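Local coordinates for beta-agarase D (Zobellia galactanivorans, PDB 4ASM), which cleaves the beta-1,4-galactosidic linkages of agarose at random positions along the chain, with retention of the anomeric configuration, through its family GH16 catalytic domain, at residues A[191-194]-A[195-198]; A[277-281]-A[282-286]; A[291-294]-A[295-299]. All blocks are in the same frame, centred on the assembly; numbering follows the deposited sequence.

Overall arrangement
Three short-range contacts illustrate how a beta-rich glycoside hydrolase reverses or ends its strands. Following the chain from the N terminus, contact 1 (191-198) comes first and closes the tight loop between strands 183-191 and 197-199. Contact 2 (277-286) is the hairpin formed by strands 278-279 and 282-288. Strand 282-288 then leads directly into helix 291-297, which with the two residues after it makes contact 3. The contacts follow in series, with none enclosing or crossing another. Contacts 2 and 3 are neighbours, their centres about 17 Å apart, whereas the centre of contact 1 lies about 24 Å from that of contact 2. Contact 1 holds a probable substrate-binding arginine; contact 3 packs on strands 249-253 and 259-264.

Contact 1 (A[191-194]-A[195-198]); sequences IRPP and NFKD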
loop_
_atom_site.group_PDB
_atom_site.type_symbol
_atom_site.label_atom_id
_atom_site.label_comp_id
_atom_site.label_asym_id
_atom_site.label_seq_id
_atom_site.Cartn_x
_atom_site.Cartn_y
_atom_site.Cartn_z
ATOM N N ILE A 191 16.488 1.576 5.869
ATOM C CA ILE A 191 17.771 0.935 6.149
ATOM C C ILE A 191 17.435 -0.367 6.864
ATOM O O ILE A 191 16.660 -0.379 7.812
ATOM C CB ILE A 191 18.684 1.776 7.065
ATOM C CG1 ILE A 191 18.798 3.202 6.551
ATOM C CG2 ILE A 191 20.086 1.135 7.123
ATOM C CD1 ILE A 191 19.837 4.067 7.309
ATOM N N ARG A 192 18.010 -1.465 6.378
ATOM C CA ARG A 192 17.789 -2.774 6.975
ATOM C C ARG A 192 18.600 -2.902 8.260
ATOM O O ARG A 192 19.564 -2.155 8.444
ATOM C CB ARG A 192 18.211 -3.899 6.015
ATOM C CG ARG A 192 17.604 -3.908 4.612
ATOM C CD ARG A 192 16.103 -3.793 4.650
ATOM N NE ARG A 192 15.525 -4.751 5.585
ATOM C CZ ARG A 192 14.301 -4.662 6.091
ATOM N NH1 ARG A 192 13.487 -3.658 5.753
ATOM N NH2 ARG A 192 13.896 -5.588 6.950
ATOM N N PRO A 193 18.226 -3.844 9.144
ATOM C CA PRO A 193 19.121 -4.123 10.268
ATOM C C PRO A 193 20.538 -4.360 9.755
ATOM O O PRO A 193 20.710 -4.915 8.662
ATOM C CB PRO A 193 18.548 -5.413 10.842
ATOM C CG PRO A 193 17.076 -5.287 10.584
ATOM C CD PRO A 193 17.020 -4.696 9.197
ATOM N N PRO A 194 21.554 -3.993 10.554
ATOM C CA PRO A 194 21.474 -3.558 11.959
ATOM C C PRO A 194 20.931 -2.155 12.251
ATOM O O PRO A 194 20.326 -1.940 13.318
ATOM C CB PRO A 194 22.928 -3.659 12.435
ATOM C CG PRO A 194 23.772 -3.529 11.193
ATOM C CD PRO A 194 22.946 -4.103 10.069
ATOM N N ASN A 195 21.157 -1.207 11.340
ATOM C CA ASN A 195 20.760 0.181 11.572
ATOM C C ASN A 195 19.356 0.456 11.043
ATOM O O ASN A 195 19.170 1.310 10.166
ATOM C CB ASN A 195 21.766 1.149 10.946
ATOM C CG ASN A 195 21.523 2.592 11.357
ATOM O OD1 ASN A 195 20.912 2.869 12.375
ATOM N ND2 ASN A 195 21.982 3.517 10.528
ATOM N N PHE A 196 18.379 -0.278 11.566
ATOM C CA PHE A 196 17.024 -0.237 11.009
ATOM C C PHE A 196 16.395 1.149 11.113
ATOM O O PHE A 196 16.307 1.733 12.206
ATOM C CB PHE A 196 16.101 -1.259 11.676
ATOM C CG PHE A 196 14.704 -1.239 11.111
ATOM C CD1 PHE A 196 14.448 -1.787 9.863
ATOM C CD2 PHE A 196 13.673 -0.608 11.798
ATOM C CE1 PHE A 196 13.168 -1.762 9.326
ATOM C CE2 PHE A 196 12.380 -0.570 11.259
ATOM C CZ PHE A 196 12.147 -1.147 10.012
ATOM N N LYS A 197 15.944 1.646 9.960
ATOM C CA LYS A 197 15.199 2.907 9.873
ATOM C C LYS A 197 14.125 2.778 8.806
ATOM O O LYS A 197 14.324 2.110 7.795
ATOM C CB LYS A 197 16.124 4.070 9.522
ATOM C CG LYS A 197 17.217 4.293 10.545
ATOM C CD LYS A 197 17.965 5.574 10.311
ATOM C CE LYS A 197 19.094 5.725 11.319
ATOM N NZ LYS A 197 18.593 5.981 12.687
ATOM N N ASP A 198 13.000 3.452 9.045
ATOM C CA ASP A 198 11.838 3.378 8.161
ATOM C C ASP A 198 11.319 4.791 7.910
ATOM O O ASP A 198 11.024 5.516 8.850
ATOM C CB ASP A 198 10.778 2.518 8.857
ATOM C CG ASP A 198 9.490 2.364 8.050
ATOM O OD1 ASP A 198 9.420 2.818 6.897
ATOM O OD2 ASP A 198 8.538 1.773 8.592
HETATM O O HOH W 1 22.208 -1.366 8.691
#
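Ile191 and Lys197 face each other as an antiparallel hydrogen-bonded pair, the last rung before the chain reverses. Ile191 N donates to Lys197 O at 2.9 Å, and Lys197 N returns a straighter bond (162°) to Ile191 O. The same Ile191 O also receives a CA-H...O contact from Phe196 CA at 3.2 Å. Further round, a cis peptide precedes Pro194, and Asn195 centres an inverse gamma turn whose Phe196 N to Pro194 O bond is weak. A water bridges the bend, donating to Arg192 O and accepting from Asn195 N.

Side-chain contacts form two groups. With CG1 beside the backbone N (chi1 -50°), Ile191 runs alongside Lys197, and its CD1 lies 3.8 Å from Lys197 CD. An alanine in place of Ile191 would probably leave the Lys197 methylenes and the Asn195 amide without this neighbour and open a gap against Tyr308. In the second, Pro193 CD meets Phe196 CD1 at 3.9 Å, while Arg192 NH1 approaches the ring edge, the two planes 78° apart.

Arg192 probably binds substrate, as in related enzymes; its NH1 also bonds weakly to Asp157 O. Phe196 touches Phe190 of strand 183-191, the strand that this loop connects to 197-199.

Contact 2 (A[277-281]-A[282-286]); sequences IKENG and YQKMN
Glu279 and Tyr282 pair across a tight beta hairpin at the surface of the GH16 domain, a local contact in which the short strand 278-279 folds back on the start of strand 282-288. Two backbone bonds link this pair. Glu279 N donates to Tyr282 O at 2.8 Å, whereas Tyr282 N reaches Glu279 O at 3.2 Å. One step out, Lys278 and Gln283 form a non-hydrogen-bonded pair, and beyond it Lys284 N gives Ile277 O an almost straight bond of 171°.

Beside the ladder, the side chains of Glu279 and Lys284 meet. The extended Lys284 passes obliquely over Glu279: its CG lies 3.7 Å from Glu279 CB and 3.5 Å from Glu279 OE1. The contact is therefore made by the lysine's methylenes, and no salt bridge forms, since Lys284 NZ remains 5.3 Å from Glu279 OE2. Glu279 CG stands opposite the backbone N (chi1 177°), which with an extended chain carries the carboxylate away from the turn, to where one water links OE1 to Met285 N. Lys284 CD also runs beside Ile277 CG2.

At the other end, the Tyr282 ring folds back on the turn. Gly281 O lies over one face, and Asn280 O comes within 3.3 Å of Tyr282 CD2. Tyr282 OH hydrogen-bonds to the Tyr178 hydroxyl, which holds the far end of the ring.

Strand 282-288 also pairs with strand 259-264, so the hairpin extends that antiparallel array. Asn280 and Gly281 both have positive phi, as a type I' turn requires, and this turn is the classic connection of a beta hairpin with a two-residue loop.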
loop_
_atom_site.group_PDB
_atom_site.type_symbol
_atom_site.label_atom_id
_atom_site.label_comp_id
_atom_site.label_asym_id
_atom_site.label_seq_id
_atom_site.Cartn_x
_atom_site.Cartn_y
_atom_site.Cartn_z
ATOM N N ILE A 277 10.430 17.925 10.866
ATOM C CA ILE A 277 9.749 18.967 11.621
ATOM C C ILE A 277 8.247 18.783 11.360
ATOM O O ILE A 277 7.829 18.642 10.205
ATOM C CB ILE A 277 10.184 20.374 11.161
ATOM C CG1 ILE A 277 11.677 20.617 11.440
ATOM C CG2 ILE A 277 9.312 21.469 11.819
ATOM C CD1 ILE A 277 12.137 20.265 12.852
ATOM N N LYS A 278 7.457 18.749 12.428
ATOM C CA LYS A 278 6.015 18.523 12.319
ATOM C C LYS A 278 5.171 19.750 12.711
ATOM O O LYS A 278 5.633 20.645 13.445
ATOM C CB LYS A 278 5.612 17.280 13.124
ATOM C CG LYS A 278 6.341 16.010 12.666
ATOM C CD LYS A 278 5.779 14.735 13.286
ATOM C CE LYS A 278 6.204 13.522 12.466
ATOM N NZ LYS A 278 5.484 12.282 12.875
ATOM N N GLU A 279 3.948 19.792 12.187
ATOM C CA GLU A 279 2.984 20.844 12.485
ATOM C C GLU A 279 1.634 20.158 12.535
ATOM O O GLU A 279 1.269 19.442 11.603
ATOM C CB GLU A 279 2.995 21.915 11.385
ATOM C CG GLU A 279 1.972 23.043 11.557
ATOM C CD GLU A 279 2.031 24.089 10.439
ATOM O OE1 GLU A 279 2.269 23.750 9.254
ATOM O OE2 GLU A 279 1.812 25.276 10.751
ATOM N N ASN A 280 0.906 20.360 13.627
ATOM C CA ASN A 280 -0.410 19.742 13.799
ATOM C C ASN A 280 -0.369 18.203 13.691
ATOM O O ASN A 280 -1.332 17.586 13.222
ATOM C CB ASN A 280 -1.411 20.343 12.786
ATOM C CG ASN A 280 -1.513 21.861 12.890
ATOM O OD1 ASN A 280 -1.619 22.407 13.992
ATOM N ND2 ASN A 280 -1.512 22.546 11.742
ATOM N N GLY A 281 0.740 17.596 14.134
ATOM C CA GLY A 281 0.902 16.124 14.136
ATOM C C GLY A 281 1.370 15.444 12.846
ATOM O O GLY A 281 1.481 14.214 12.779
ATOM N N TYR A 282 1.660 16.241 11.831
ATOM C CA TYR A 282 2.011 15.742 10.508
ATOM C C TYR A 282 3.267 16.457 10.058
ATOM O O TYR A 282 3.626 17.486 10.637
ATOM C CB TYR A 282 0.878 16.044 9.527
ATOM C CG TYR A 282 -0.336 15.195 9.756
ATOM C CD1 TYR A 282 -0.422 13.912 9.219
ATOM C CD2 TYR A 282 -1.398 15.666 10.534
ATOM C CE1 TYR A 282 -1.539 13.118 9.444
ATOM C CE2 TYR A 282 -2.516 14.875 10.769
ATOM C CZ TYR A 282 -2.573 13.604 10.220
ATOM O OH TYR A 282 -3.679 12.809 10.439
ATOM N N GLN A 283 3.963 15.922 9.058
ATOM C CA GLN A 283 5.113 16.625 8.495
ATOM C C GLN A 283 4.730 18.063 8.112
ATOM O O GLN A 283 3.723 18.293 7.429
ATOM C CB GLN A 283 5.621 15.896 7.256
ATOM C CG GLN A 283 6.718 16.677 6.540
ATOM C CD GLN A 283 7.244 16.008 5.300
ATOM O OE1 GLN A 283 6.576 15.171 4.705
ATOM N NE2 GLN A 283 8.454 16.377 4.897
ATOM N N LYS A 284 5.512 19.035 8.582
ATOM C CA LYS A 284 5.253 20.436 8.240
ATOM C C LYS A 284 5.581 20.693 6.775
ATOM O O LYS A 284 6.692 20.386 6.301
ATOM C CB LYS A 284 6.057 21.377 9.150
ATOM C CG LYS A 284 5.672 22.843 8.987
ATOM C CD LYS A 284 6.505 23.723 9.895
ATOM C CE LYS A 284 6.155 25.198 9.665
ATOM N NZ LYS A 284 7.033 26.042 10.527
ATOM N N MET A 285 4.600 21.244 6.056
ATOM C CA MET A 285 4.748 21.488 4.622
ATOM C C MET A 285 4.423 22.950 4.319
ATOM O O MET A 285 3.595 23.570 5.011
ATOM C CB MET A 285 3.765 20.604 3.828
ATOM C CG MET A 285 3.891 19.105 4.135
ATOM S SD MET A 285 5.426 18.385 3.541
ATOM C CE MET A 285 5.075 18.108 1.815
ATOM N N ASN A 286 5.097 23.480 3.309
ATOM C CA ASN A 286 4.782 24.822 2.826
ATOM C C ASN A 286 3.962 24.744 1.541
ATOM O O ASN A 286 3.992 23.747 0.838
ATOM C CB ASN A 286 6.076 25.588 2.543
ATOM C CG ASN A 286 6.823 25.981 3.803
ATOM O OD1 ASN A 286 6.271 26.018 4.903
ATOM N ND2 ASN A 286 8.107 26.299 3.629
HETATM O O HOH W 2 2.051 21.722 7.447
HETATM O O HOH W 3 3.868 25.492 7.123
#

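Contact 3 (A[291-294]-A[295-299]); sequences LSDA and KNKSN
Leu291 O accepts from Lys295 N at 2.9 Å, one of four consecutive i to i+4 backbone bonds that run along the short alpha-helix 291-297. The last of them, Ser298 N to Ala294 O, is the most bent at 133°, and Ser298 is where helical backbone angles are lost.

Side chains four residues apart line up on this helix. Asp293 and Lys297 meet through the lysine's CE, 3.3 Å from Asp293 OD2, while the ammonium stays 4.5 Å from Asp293 OD1, beyond a salt bridge. With CG anti to the backbone N (chi1 -175°), the carboxylate stands out from the helix flank beside Lys297 CE; OD2 also accepts from Ser289 N. On another side, Lys295 CG packs 3.3 Å from Leu291 O, and the two side chains cross, Lys295 CD passing 4.2 Å from Leu291 CG. Bends at chi3 and chi4 then turn the lysine away to a salt bridge with Asp246.

Leu291 and Ala294 cover Ala249 of strand 249-253, while Ser298 touches Tyr263 of strand 259-264. The helix is thus packed against these strands and 282-288, away from the active site and the calcium ion. On its exposed side, one water donates to both Asp293 OD1, at 2.6 Å, and Asn296 OD1, at 3.1 Å.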
loop_
_atom_site.group_PDB
_atom_site.type_symbol
_atom_site.label_atom_id
_atom_site.label_comp_id
_atom_site.label_asym_id
_atom_site.label_seq_id
_atom_site.Cartn_x
_atom_site.Cartn_y
_atom_site.Cartn_z
ATOM N N LEU A 291 3.559 22.579 -9.347
ATOM C CA LEU A 291 4.519 21.535 -9.016
ATOM C C LEU A 291 5.951 22.011 -9.272
ATOM O O LEU A 291 6.835 21.771 -8.448
ATOM C CB LEU A 291 4.209 20.240 -9.784
ATOM C CG LEU A 291 5.042 19.030 -9.345
ATOM C CD1 LEU A 291 4.740 18.598 -7.918
ATOM C CD2 LEU A 291 4.822 17.897 -10.333
ATOM N N SER A 292 6.164 22.718 -10.385
ATOM C CA SER A 292 7.500 23.287 -10.675
ATOM C C SER A 292 7.932 24.308 -9.623
ATOM O O SER A 292 9.067 24.303 -9.207
ATOM C CB SER A 292 7.564 23.863 -12.079
ATOM O OG SER A 292 7.526 22.802 -13.019
ATOM N N ASP A 293 7.008 25.152 -9.171
ATOM C CA ASP A 293 7.312 26.104 -8.105
ATOM C C ASP A 293 7.745 25.378 -6.822
ATOM O O ASP A 293 8.720 25.770 -6.180
ATOM C CB ASP A 293 6.070 26.984 -7.849
ATOM C CG ASP A 293 6.320 28.087 -6.840
ATOM O OD1 ASP A 293 7.290 28.867 -7.013
ATOM O OD2 ASP A 293 5.520 28.185 -5.887
ATOM N N ALA A 294 7.009 24.325 -6.454
ATOM C CA ALA A 294 7.333 23.545 -5.271
ATOM C C ALA A 294 8.724 22.896 -5.372
ATOM O O ALA A 294 9.498 22.968 -4.446
ATOM C CB ALA A 294 6.240 22.494 -5.041
ATOM N N LYS A 295 9.004 22.293 -6.522
ATOM C CA LYS A 295 10.314 21.707 -6.813
ATOM C C LYS A 295 11.421 22.760 -6.736
ATOM O O LYS A 295 12.481 22.504 -6.176
ATOM C CB LYS A 295 10.310 21.028 -8.184
ATOM C CG LYS A 295 9.457 19.749 -8.230
ATOM C CD LYS A 295 9.210 19.212 -9.660
ATOM C CE LYS A 295 10.494 18.893 -10.389
ATOM N NZ LYS A 295 11.157 17.692 -9.842
ATOM N N ASN A 296 11.171 23.958 -7.261
ATOM C CA ASN A 296 12.159 25.034 -7.166
ATOM C C ASN A 296 12.443 25.407 -5.728
ATOM O O ASN A 296 13.598 25.601 -5.343
ATOM C CB ASN A 296 11.682 26.292 -7.894
ATOM C CG ASN A 296 11.677 26.155 -9.386
ATOM O OD1 ASN A 296 11.017 26.940 -10.077
ATOM N ND2 ASN A 296 12.401 25.171 -9.909
ATOM N N LYS A 297 11.383 25.526 -4.929
ATOM C CA LYS A 297 11.488 25.970 -3.547
ATOM C C LYS A 297 12.082 24.926 -2.617
ATOM O O LYS A 297 12.717 25.259 -1.609
ATOM C CB LYS A 297 10.111 26.395 -3.015
ATOM C CG LYS A 297 9.594 27.698 -3.607
ATOM C CD LYS A 297 8.208 27.962 -3.048
ATOM C CE LYS A 297 7.654 29.291 -3.554
ATOM N NZ LYS A 297 8.434 30.429 -3.000
ATOM N N SER A 298 11.854 23.660 -2.938
ATOM C CA SER A 298 12.198 22.603 -1.995
ATOM C C SER A 298 13.672 22.241 -1.999
ATOM O O SER A 298 14.322 22.192 -3.043
ATOM C CB SER A 298 11.378 21.353 -2.291
ATOM O OG SER A 298 11.668 20.394 -1.289
ATOM N N ASN A 299 14.168 21.943 -0.806
ATOM C CA ASN A 299 15.520 21.441 -0.625
ATOM C C ASN A 299 15.541 20.134 0.147
ATOM O O ASN A 299 16.574 19.741 0.694
ATOM C CB ASN A 299 16.378 22.476 0.105
ATOM C CG ASN A 299 16.697 23.678 -0.757
ATOM O OD1 ASN A 299 17.821 23.824 -1.205
ATOM N ND2 ASN A 299 15.702 24.536 -1.006
HETATM O O HOH W 4 9.535 29.109 -8.344
#